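Local coordinates for alpha-L-rhamnosidase (Aspergillus terreus, PDB 6GSZ), which probably hydrolyses terminal non-reducing alpha-L-rhamnose residues in alpha-L-rhamnosides, at residues T123-H129 / R220-T226; G174-Y178 / G207-G211; G827-V833 / E862-V868. One frame throughout, in Å; residues are numbered along the deposited sequence. Where two conformers were deposited one is given.

Contact 1: T123-H129 / R220-T226; sequences TEVDATH and RNIYGDT. With MAN (alpha-D-mannopyranose), chain B.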
loop_
_atom_site.group_PDB
_atom_site.type_symbol
_atom_site.label_atom_id
_atom_site.label_comp_id
_atom_site.label_asym_id
_atom_site.label_seq_id
_atom_site.Cartn_x
_atom_site.Cartn_y
_atom_site.Cartn_z
ATOM N N THR A 123 21.503 15.793 21.474
ATOM C CA THR A 123 21.308 15.162 20.174
ATOM C C THR A 123 22.616 15.285 19.353
ATOM O O THR A 123 23.417 16.230 19.487
ATOM C CB THR A 123 20.110 15.749 19.447
ATOM O OG1 THR A 123 19.707 14.788 18.474
ATOM C CG2 THR A 123 20.387 17.085 18.801
ATOM N N GLU A 124 22.823 14.326 18.467
ATOM C CA GLU A 124 23.963 14.334 17.607
ATOM C C GLU A 124 23.828 15.449 16.564
ATOM O O GLU A 124 22.710 15.725 16.047
ATOM C CB GLU A 124 24.109 13.004 16.873
ATOM C CG GLU A 124 24.318 11.805 17.784
ATOM C CD GLU A 124 23.093 11.094 18.339
ATOM O OE1 GLU A 124 21.970 11.686 18.292
ATOM O OE2 GLU A 124 23.276 9.914 18.795
ATOM N N VAL A 125 24.974 16.006 16.183
ATOM C CA VAL A 125 25.090 17.055 15.172
ATOM C C VAL A 125 25.671 16.437 13.896
ATOM O O VAL A 125 26.694 15.743 13.898
ATOM C CB VAL A 125 25.982 18.205 15.665
ATOM C CG1 VAL A 125 26.179 19.253 14.574
ATOM C CG2 VAL A 125 25.382 18.843 16.913
ATOM N N ASP A 126 24.923 16.616 12.802
ATOM C CA ASP A 126 25.363 16.227 11.435
ATOM C C ASP A 126 25.658 14.725 11.433
ATOM O O ASP A 126 26.623 14.273 10.837
ATOM C CB ASP A 126 26.559 17.074 10.988
ATOM C CG ASP A 126 26.232 18.550 10.757
ATOM O OD1 ASP A 126 25.100 18.854 10.292
ATOM O OD2 ASP A 126 27.119 19.405 11.031
ATOM N N ALA A 127 24.802 13.942 12.112
ATOM C CA ALA A 127 25.051 12.491 12.231
ATOM C C ALA A 127 23.766 11.751 12.601
ATOM O O ALA A 127 22.836 12.339 13.152
ATOM C CB ALA A 127 26.167 12.189 13.225
ATOM N N THR A 128 23.785 10.435 12.383
ATOM C CA THR A 128 22.663 9.608 12.740
ATOM C C THR A 128 22.429 9.632 14.249
ATOM O O THR A 128 23.342 9.842 15.054
ATOM C CB THR A 128 22.859 8.183 12.201
ATOM O OG1 THR A 128 21.649 7.456 12.323
ATOM C CG2 THR A 128 23.925 7.375 12.899
ATOM N N HIS A 129 21.194 9.406 14.659
ATOM C CA HIS A 129 20.785 9.469 16.048
ATOM C C HIS A 129 20.749 8.078 16.662
ATOM O O HIS A 129 19.966 7.206 16.278
ATOM C CB HIS A 129 19.429 10.147 16.192
ATOM C CG HIS A 129 19.432 11.539 15.684
ATOM N ND1 HIS A 129 20.264 12.507 16.218
ATOM C CD2 HIS A 129 18.818 12.125 14.647
ATOM C CE1 HIS A 129 20.103 13.641 15.573
ATOM N NE2 HIS A 129 19.179 13.434 14.601
ATOM N N ARG A 220 19.183 14.621 6.455
ATOM C CA ARG A 220 18.694 14.159 7.725
ATOM C C ARG A 220 18.012 15.306 8.474
ATOM O O ARG A 220 18.028 16.475 8.037
ATOM C CB ARG A 220 19.759 13.462 8.559
ATOM C CG ARG A 220 20.881 14.369 9.003
ATOM C CD ARG A 220 21.864 13.705 9.993
ATOM N NE ARG A 220 22.786 12.793 9.314
ATOM C CZ ARG A 220 22.608 11.492 9.141
ATOM N NH1 ARG A 220 21.588 10.858 9.708
ATOM N NH2 ARG A 220 23.422 10.824 8.356
ATOM N N ASN A 221 17.401 14.960 9.619
ATOM C CA ASN A 221 16.749 15.956 10.487
ATOM C C ASN A 221 15.691 16.752 9.727
ATOM O O ASN A 221 15.546 17.971 9.920
ATOM C CB ASN A 221 17.787 16.876 11.148
ATOM C CG ASN A 221 18.756 16.097 11.994
ATOM O OD1 ASN A 221 18.331 15.200 12.719
ATOM N ND2 ASN A 221 20.040 16.468 11.939
ATOM N N ILE A 222 14.901 16.043 8.893
ATOM C CA ILE A 222 13.991 16.746 7.994
ATOM C C ILE A 222 12.845 17.408 8.794
ATOM O O ILE A 222 12.449 18.569 8.525
ATOM C CB ILE A 222 13.448 15.797 6.904
ATOM C CG1 ILE A 222 14.596 15.385 5.969
ATOM C CG2 ILE A 222 12.329 16.445 6.111
ATOM C CD1 ILE A 222 14.258 14.269 4.997
ATOM N N TYR A 223 12.286 16.655 9.743
ATOM C CA TYR A 223 11.119 17.102 10.504
ATOM C C TYR A 223 11.491 17.667 11.878
ATOM O O TYR A 223 10.743 18.442 12.483
ATOM C CB TYR A 223 10.102 15.973 10.662
ATOM C CG TYR A 223 9.569 15.511 9.337
ATOM C CD1 TYR A 223 8.479 16.147 8.754
ATOM C CD2 TYR A 223 10.157 14.468 8.638
ATOM C CE1 TYR A 223 7.970 15.730 7.536
ATOM C CE2 TYR A 223 9.657 14.061 7.405
ATOM C CZ TYR A 223 8.562 14.693 6.852
ATOM O OH TYR A 223 8.038 14.227 5.661
ATOM N N GLY A 224 12.685 17.312 12.361
ATOM C CA GLY A 224 13.236 17.691 13.666
ATOM C C GLY A 224 14.583 17.036 13.773
ATOM O O GLY A 224 14.956 16.223 12.964
ATOM N N ASP A 225 15.332 17.415 14.818
ATOM C CA ASP A 225 16.697 16.907 14.969
ATOM C C ASP A 225 16.866 16.138 16.264
ATOM O O ASP A 225 18.027 15.811 16.603
ATOM C CB ASP A 225 17.729 18.030 14.895
ATOM C CG ASP A 225 17.703 19.038 16.019
ATOM O OD1 ASP A 225 16.856 18.937 16.916
ATOM O OD2 ASP A 225 18.624 19.872 16.014
ATOM N N THR A 226 15.790 15.878 17.006
ATOM C CA THR A 226 15.859 15.313 18.363
ATOM C C THR A 226 14.825 14.180 18.518
ATOM O O THR A 226 13.651 14.349 18.173
ATOM C CB THR A 226 15.670 16.404 19.421
ATOM O OG1 THR A 226 16.674 17.403 19.234
ATOM C CG2 THR A 226 15.798 15.839 20.828
HETATM C C1 MAN B . 19.324 22.287 6.431
HETATM C C2 MAN B . 20.217 21.183 5.875
HETATM C C3 MAN B . 19.388 19.976 5.449
HETATM C C4 MAN B . 18.459 19.546 6.606
HETATM C C5 MAN B . 17.599 20.740 7.050
HETATM C C6 MAN B . 16.609 20.285 8.133
HETATM O O2 MAN B . 21.172 20.799 6.865
HETATM O O3 MAN B . 20.261 18.948 5.036
HETATM O O4 MAN B . 17.506 18.546 6.242
HETATM O O5 MAN B . 18.468 21.808 7.473
HETATM O O6 MAN B . 17.457 19.926 9.207
HETATM O O HOH W 1 22.157 14.982 13.379
HETATM O O HOH W 2 21.408 18.192 15.239
HETATM O O HOH W 3 20.457 8.352 9.193
#
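His-129 points its ring edge at the side-chain amide of Asn-221. The NE2-H of His-129 meets OD1 of Asn-221 at 2.7 Å, and the bond is almost straight at 173°. OD1 lies in the ring plane, and the donor sits on a lone pair in the amide's carbonyl plane. The amide itself is turned 42° from the ring. The other ring nitrogen, ND1 of His-129, donates to OE1 of Glu-124 at 2.8 Å. The donor rises above that carboxylate plane. The second oxygen of Glu-124 bonds Arg-121 and the backbone of Arg-130, so the carboxylate is itself held.

Arg-220 lies alongside the other loop. Its guanidinium lays one face over the peptide between Ala-127 and Thr-128, with Ala-127 C 3.4 Å above the plane. The side chain bends at chi3, which turns the group flat against this backbone. Water 3 sits at the guanidinium edge, 2.8 Å from NH1 of Arg-220.

At the far end Thr-123 reaches the backbone of Asp-225. OG1 of Thr-123 donates to O of Asp-225 at 2.7 Å, in the carbonyl plane. A chi1 of -159° sets this hydroxyl opposite its own backbone N. The methyl CG2 of Thr-123 rests 3.8 Å from OG1 of Thr-226. Water 1 fills in between the loops: it accepts from ND2 of Asn-221 and N of Ala-127, and donates to O of Glu-124.

The contact joins two surface loops beside a glycan. Its mannose donates O4 and O6 to the carbonyl oxygens of Arg-220 and Asn-221. With ND1 and NE2 both donating, His-129 is probably protonated, and the neighbouring Glu-124 carboxylate would favour that charge.

Contact 2: G174-Y178 / G207-G211; sequences GWQSY and GWYSG
Trp-208 lays its indole against that of Trp-175 in an offset stack. The six-membered ring of Trp-175 and the five-membered ring of Trp-208 have centroids 4.2 Å apart, with planes only 14° from parallel. Trp-175 CG lies opposite its backbone N (chi1 -168°), Trp-208 CG opposite its carbonyl carbon; this brings the indoles face to face. The closest atoms are CE3 of Trp-175 and CD1 of Trp-208, at 3.2 Å. Each tryptophan also puts its CB over the other indole, a CH-pi contact. CB of Trp-208 stands 3.7 Å from the centroid of the Trp-175 five-membered ring, nearly on the ring normal. The far rim of Trp-208 reaches Gly-174, where CZ3 comes to 3.7 Å from C.

Tyr-178 crosses Trp-208 at about a right angle, its edge toward CB. CD2 of Tyr-209 lies 3.5 Å from CD2 of Tyr-178, over one face of the Tyr-178 ring. The two ring planes are 52° apart. The other face carries O of Gln-176 over its centre.

The hydroxyl of Tyr-178 donates to O of Gly-174 at 2.6 Å. NE1 of Trp-175 bonds the hydroxyl of Tyr-223.

No direct hydrogen bond links the segments: buried ring packing joins loop 174-178 to the short, weakly bonded helical turn 207-210. Water 4 bridges the phenol of Tyr-178 to N of Tyr-209. The buried phenol oxygen is therefore satisfied both as donor and as acceptor.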
loop_
_atom_site.group_PDB
_atom_site.type_symbol
_atom_site.label_atom_id
_atom_site.label_comp_id
_atom_site.label_asym_id
_atom_site.label_seq_id
_atom_site.Cartn_x
_atom_site.Cartn_y
_atom_site.Cartn_z
ATOM N N GLY A 174 4.952 4.995 11.554
ATOM C CA GLY A 174 4.960 5.035 10.101
ATOM C C GLY A 174 5.317 6.434 9.612
ATOM O O GLY A 174 5.734 7.297 10.427
ATOM N N TRP A 175 5.210 6.659 8.311
ATOM C CA TRP A 175 5.627 7.884 7.674
ATOM C C TRP A 175 4.426 8.714 7.209
ATOM O O TRP A 175 3.795 8.374 6.190
ATOM C CB TRP A 175 6.591 7.629 6.515
ATOM C CG TRP A 175 7.254 8.872 6.017
ATOM C CD1 TRP A 175 7.197 10.125 6.559
ATOM C CD2 TRP A 175 8.097 8.979 4.859
ATOM N NE1 TRP A 175 7.977 10.998 5.842
ATOM C CE2 TRP A 175 8.534 10.324 4.789
ATOM C CE3 TRP A 175 8.535 8.069 3.896
ATOM C CZ2 TRP A 175 9.407 10.766 3.806
ATOM C CZ3 TRP A 175 9.375 8.509 2.901
ATOM C CH2 TRP A 175 9.829 9.837 2.880
ATOM N N GLN A 176 4.078 9.759 7.965
ATOM C CA GLN A 176 3.077 10.760 7.579
ATOM C C GLN A 176 3.828 12.033 7.152
ATOM O O GLN A 176 5.003 12.215 7.505
ATOM C CB GLN A 176 2.086 11.045 8.717
ATOM C CG GLN A 176 1.289 9.800 9.129
ATOM C CD GLN A 176 1.979 8.945 10.176
ATOM O OE1 GLN A 176 2.426 9.467 11.224
ATOM N NE2 GLN A 176 2.069 7.627 9.983
ATOM N N SER A 177 3.100 12.971 6.562
ATOM C CA SER A 177 3.549 14.331 6.356
ATOM C C SER A 177 3.404 14.986 7.734
ATOM O O SER A 177 2.467 15.724 7.998
ATOM C CB SER A 177 2.746 15.037 5.286
ATOM O OG SER A 177 2.966 14.431 4.014
ATOM N N TYR A 178 4.432 14.755 8.582
ATOM C CA TYR A 178 4.288 14.952 10.035
ATOM C C TYR A 178 3.985 16.402 10.411
ATOM O O TYR A 178 3.358 16.617 11.461
ATOM C CB TYR A 178 5.567 14.571 10.771
ATOM C CG TYR A 178 6.008 13.149 10.598
ATOM C CD1 TYR A 178 5.274 12.086 11.103
ATOM C CD2 TYR A 178 7.200 12.847 9.959
ATOM C CE1 TYR A 178 5.745 10.784 11.037
ATOM C CE2 TYR A 178 7.684 11.558 9.864
ATOM C CZ TYR A 178 6.953 10.505 10.389
ATOM O OH TYR A 178 7.468 9.229 10.306
ATOM N N GLY A 207 13.924 6.868 12.484
ATOM C CA GLY A 207 12.997 6.672 11.384
ATOM C C GLY A 207 13.154 7.714 10.294
ATOM O O GLY A 207 14.250 8.072 9.852
ATOM N N TRP A 208 12.001 8.060 9.723
ATOM C CA TRP A 208 11.866 9.092 8.724
ATOM C C TRP A 208 11.890 10.500 9.322
ATOM O O TRP A 208 12.183 11.472 8.621
ATOM C CB TRP A 208 10.540 8.879 7.956
ATOM C CG TRP A 208 10.425 7.582 7.216
ATOM C CD1 TRP A 208 10.875 7.319 5.955
ATOM C CD2 TRP A 208 9.814 6.363 7.681
ATOM N NE1 TRP A 208 10.554 6.036 5.588
ATOM C CE2 TRP A 208 9.874 5.440 6.614
ATOM C CE3 TRP A 208 9.139 5.993 8.849
ATOM C CZ2 TRP A 208 9.346 4.161 6.713
ATOM C CZ3 TRP A 208 8.584 4.731 8.932
ATOM C CH2 TRP A 208 8.672 3.832 7.865
ATOM N N TYR A 209 11.466 10.622 10.600
ATOM C CA TYR A 209 11.307 11.947 11.234
ATOM C C TYR A 209 12.640 12.731 11.230
ATOM O O TYR A 209 12.690 13.920 10.907
ATOM C CB TYR A 209 10.744 11.773 12.659
ATOM C CG TYR A 209 10.134 13.031 13.227
ATOM C CD1 TYR A 209 10.912 13.977 13.890
ATOM C CD2 TYR A 209 8.791 13.295 13.049
ATOM C CE1 TYR A 209 10.353 15.156 14.359
ATOM C CE2 TYR A 209 8.224 14.445 13.544
ATOM C CZ TYR A 209 8.996 15.373 14.198
ATOM O OH TYR A 209 8.435 16.538 14.635
ATOM N N SER A 210 13.715 12.042 11.597
ATOM C CA SER A 210 15.049 12.654 11.657
ATOM C C SER A 210 16.136 11.873 10.908
ATOM O O SER A 210 17.270 12.362 10.890
ATOM C CB SER A 210 15.482 12.989 13.063
ATOM O OG SER A 210 15.549 11.824 13.856
ATOM N N GLY A 211 15.870 10.682 10.370
ATOM C CA GLY A 211 16.862 9.947 9.662
ATOM C C GLY A 211 17.250 10.537 8.317
ATOM O O GLY A 211 16.626 11.451 7.794
HETATM O O HOH W 4 9.705 8.388 11.725
#

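Contact 3: G827-V833 / E862-V868; sequences GFDFHLV and EYHVRCV
His-831 and His-864 meet rim to rim, their planes 62° apart. They sit on an antiparallel pair at the edge of a five-stranded sheet, with 859-868 outermost. ND1 of each lies at the edge of the other ring, and the two nitrogens share a hydrogen bond of 2.7 Å. Either could be the donor. One face of His-831 is stacked on Trp-817. The other nitrogen of the His-864 ring, NE2, donates to OE2 of Glu-862 at 2.6 Å, in the ring plane. On the other side of the sheet, the edge of Phe-830 meets CG2 of Val-865.

Phe-830 with Val-865 and Leu-832 with Tyr-863 are hydrogen-bonded pairs. Leu-832 and Tyr-863 run alongside each other in the same direction, CD2 of Leu-832 4.1 Å from CD1 of Tyr-863. Both touch Val-844 of strand 841-845.

A G1 beta bulge interrupts the register where Cys-867 and Val-868 both face Phe-828. Arg-866 has two conformers. In one, a chi2 of -78° bends it toward Asp-829 and NH1 forms a salt bridge with OD2, which is therefore tentative. OD1 of Asp-829 accepts from N of Cys-867 in the bulge at 3.1 Å.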
loop_
_atom_site.group_PDB
_atom_site.type_symbol
_atom_site.label_atom_id
_atom_site.label_comp_id
_atom_site.label_asym_id
_atom_site.label_seq_id
_atom_site.Cartn_x
_atom_site.Cartn_y
_atom_site.Cartn_z
ATOM N N GLY A 827 -15.377 -24.998 -32.775
ATOM C CA GLY A 827 -14.366 -24.373 -31.928
ATOM C C GLY A 827 -14.155 -25.172 -30.654
ATOM O O GLY A 827 -14.094 -26.397 -30.692
ATOM N N PHE A 828 -14.075 -24.473 -29.521
ATOM C CA PHE A 828 -13.864 -25.094 -28.221
ATOM C C PHE A 828 -15.170 -25.033 -27.412
ATOM O O PHE A 828 -16.063 -24.236 -27.700
ATOM C CB PHE A 828 -12.695 -24.408 -27.502
ATOM C CG PHE A 828 -11.314 -24.927 -27.843
ATOM C CD1 PHE A 828 -10.765 -26.007 -27.155
ATOM C CD2 PHE A 828 -10.545 -24.328 -28.835
ATOM C CE1 PHE A 828 -9.496 -26.482 -27.460
ATOM C CE2 PHE A 828 -9.273 -24.800 -29.137
ATOM C CZ PHE A 828 -8.751 -25.876 -28.449
ATOM N N ASP A 829 -15.273 -25.907 -26.407
ATOM C CA ASP A 829 -16.274 -25.838 -25.402
ATOM C C ASP A 829 -15.706 -25.026 -24.227
ATOM O O ASP A 829 -14.585 -25.293 -23.786
ATOM C CB ASP A 829 -16.663 -27.232 -24.906
ATOM C CG ASP A 829 -17.400 -28.039 -25.940
ATOM O OD1 ASP A 829 -17.889 -27.403 -26.896
ATOM O OD2 ASP A 829 -17.411 -29.264 -25.735
ATOM N N PHE A 830 -16.482 -24.039 -23.765
ATOM C CA PHE A 830 -16.094 -23.137 -22.685
ATOM C C PHE A 830 -16.988 -23.431 -21.480
ATOM O O PHE A 830 -18.199 -23.504 -21.601
ATOM C CB PHE A 830 -16.251 -21.683 -23.142
ATOM C CG PHE A 830 -16.020 -20.651 -22.067
ATOM C CD1 PHE A 830 -14.729 -20.293 -21.695
ATOM C CD2 PHE A 830 -17.082 -20.047 -21.423
ATOM C CE1 PHE A 830 -14.508 -19.337 -20.717
ATOM C CE2 PHE A 830 -16.854 -19.080 -20.463
ATOM C CZ PHE A 830 -15.570 -18.736 -20.097
ATOM N N HIS A 831 -16.372 -23.550 -20.320
ATOM C CA HIS A 831 -17.076 -23.848 -19.081
ATOM C C HIS A 831 -16.704 -22.779 -18.064
ATOM O O HIS A 831 -15.507 -22.492 -17.904
ATOM C CB HIS A 831 -16.662 -25.225 -18.555
ATOM C CG HIS A 831 -16.701 -26.272 -19.611
ATOM N ND1 HIS A 831 -17.860 -26.935 -19.997
ATOM C CD2 HIS A 831 -15.706 -26.745 -20.393
ATOM C CE1 HIS A 831 -17.551 -27.805 -20.948
ATOM N NE2 HIS A 831 -16.248 -27.686 -21.233
ATOM N N LEU A 832 -17.707 -22.237 -17.372
ATOM C CA LEU A 832 -17.477 -21.183 -16.377
ATOM C C LEU A 832 -18.344 -21.428 -15.148
ATOM O O LEU A 832 -19.565 -21.607 -15.242
ATOM C CB LEU A 832 -17.836 -19.833 -17.013
ATOM C CG LEU A 832 -17.914 -18.635 -16.074
ATOM C CD1 LEU A 832 -16.543 -18.275 -15.512
ATOM C CD2 LEU A 832 -18.497 -17.390 -16.755
ATOM N N VAL A 833 -17.715 -21.334 -13.976
ATOM C CA VAL A 833 -18.399 -21.239 -12.710
ATOM C C VAL A 833 -18.149 -19.845 -12.150
ATOM O O VAL A 833 -16.982 -19.466 -11.933
ATOM C CB VAL A 833 -17.912 -22.319 -11.733
ATOM C CG1 VAL A 833 -18.580 -22.199 -10.366
ATOM C CG2 VAL A 833 -18.143 -23.710 -12.310
ATOM N N GLU A 862 -23.285 -21.737 -13.189
ATOM C CA GLU A 862 -22.472 -22.581 -14.065
ATOM C C GLU A 862 -22.946 -22.356 -15.505
ATOM O O GLU A 862 -24.180 -22.432 -15.764
ATOM C CB GLU A 862 -22.618 -24.044 -13.672
ATOM C CG GLU A 862 -21.556 -24.925 -14.255
ATOM C CD GLU A 862 -21.529 -26.286 -13.606
ATOM O OE1 GLU A 862 -21.282 -26.347 -12.378
ATOM O OE2 GLU A 862 -21.711 -27.232 -14.332
ATOM N N TYR A 863 -22.001 -22.116 -16.411
ATOM C CA TYR A 863 -22.293 -21.901 -17.830
ATOM C C TYR A 863 -21.471 -22.866 -18.689
ATOM O O TYR A 863 -20.266 -22.986 -18.520
ATOM C CB TYR A 863 -22.006 -20.450 -18.230
ATOM C CG TYR A 863 -22.748 -19.411 -17.426
ATOM C CD1 TYR A 863 -22.240 -18.901 -16.244
ATOM C CD2 TYR A 863 -23.988 -18.961 -17.844
ATOM C CE1 TYR A 863 -22.950 -17.967 -15.512
ATOM C CE2 TYR A 863 -24.702 -18.024 -17.123
ATOM C CZ TYR A 863 -24.177 -17.517 -15.953
ATOM O OH TYR A 863 -24.881 -16.607 -15.233
ATOM N N HIS A 864 -22.148 -23.534 -19.632
ATOM C CA HIS A 864 -21.462 -24.408 -20.545
ATOM C C HIS A 864 -21.775 -23.931 -21.950
ATOM O O HIS A 864 -22.937 -23.977 -22.342
ATOM C CB HIS A 864 -21.850 -25.877 -20.324
ATOM C CG HIS A 864 -21.486 -26.374 -18.975
ATOM N ND1 HIS A 864 -20.210 -26.827 -18.670
ATOM C CD2 HIS A 864 -22.169 -26.373 -17.818
ATOM C CE1 HIS A 864 -20.160 -27.127 -17.382
ATOM N NE2 HIS A 864 -21.346 -26.860 -16.840
ATOM N N VAL A 865 -20.768 -23.414 -22.650
ATOM C CA VAL A 865 -20.943 -22.853 -23.968
ATOM C C VAL A 865 -20.241 -23.759 -24.957
ATOM O O VAL A 865 -19.016 -23.853 -24.977
ATOM C CB VAL A 865 -20.453 -21.402 -24.113
ATOM C CG1 VAL A 865 -20.904 -20.836 -25.450
ATOM C CG2 VAL A 865 -20.947 -20.537 -22.971
ATOM N N ARG A 866 -21.043 -24.402 -25.809
ATOM C CA ARG A 866 -20.531 -25.391 -26.729
ATOM C C ARG A 866 -20.165 -24.674 -28.027
ATOM O O ARG A 866 -20.861 -23.770 -28.443
ATOM C CB ARG A 866 -21.556 -26.492 -27.028
ATOM C CG ARG A 866 -21.818 -27.468 -25.887
ATOM C CD ARG A 866 -20.764 -28.540 -25.669
ATOM N NE ARG A 866 -21.239 -29.528 -24.705
ATOM C CZ ARG A 866 -20.762 -30.757 -24.568
ATOM N NH1 ARG A 866 -19.672 -31.125 -25.226
ATOM N NH2 ARG A 866 -21.376 -31.613 -23.763
ATOM N N CYS A 867 -19.047 -25.078 -28.632
ATOM C CA CYS A 867 -18.657 -24.643 -29.996
ATOM C C CYS A 867 -18.523 -23.111 -30.075
ATOM O O CYS A 867 -19.113 -22.447 -30.943
ATOM C CB CYS A 867 -19.646 -25.149 -31.042
ATOM S SG CYS A 867 -19.938 -26.941 -30.966
ATOM N N VAL A 868 -17.731 -22.562 -29.155
ATOM C CA VAL A 868 -17.421 -21.125 -29.128
ATOM C C VAL A 868 -16.434 -20.816 -30.247
ATOM O O VAL A 868 -15.391 -21.464 -30.320
ATOM C CB VAL A 868 -16.781 -20.682 -27.800
ATOM C CG1 VAL A 868 -16.334 -19.223 -27.859
ATOM C CG2 VAL A 868 -17.706 -20.897 -26.625
#

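In the fold
From the N terminus, contact 1 opens in the loop after strand 116-119 and closes just before strand 228-237. Contact 2 opens and closes within that span. Its second segment, on helix 207-210, is followed closely by 220-226. The two contacts touch: Asn-221 N lies 2.9 Å from Ser-210 O, and Tyr-223 N 3.0 Å from Tyr-209 O, both probable hydrogen bonds. Together they join the loop after strand 116-119, the loop before strand 182-188 and the stretch from helix 207-210 to strand 228-237. Contact 3 follows later in series and crosses neither. It pairs strands 828-836 and 859-868 near the C terminus, with its centre about 65 Å from that of contact 1.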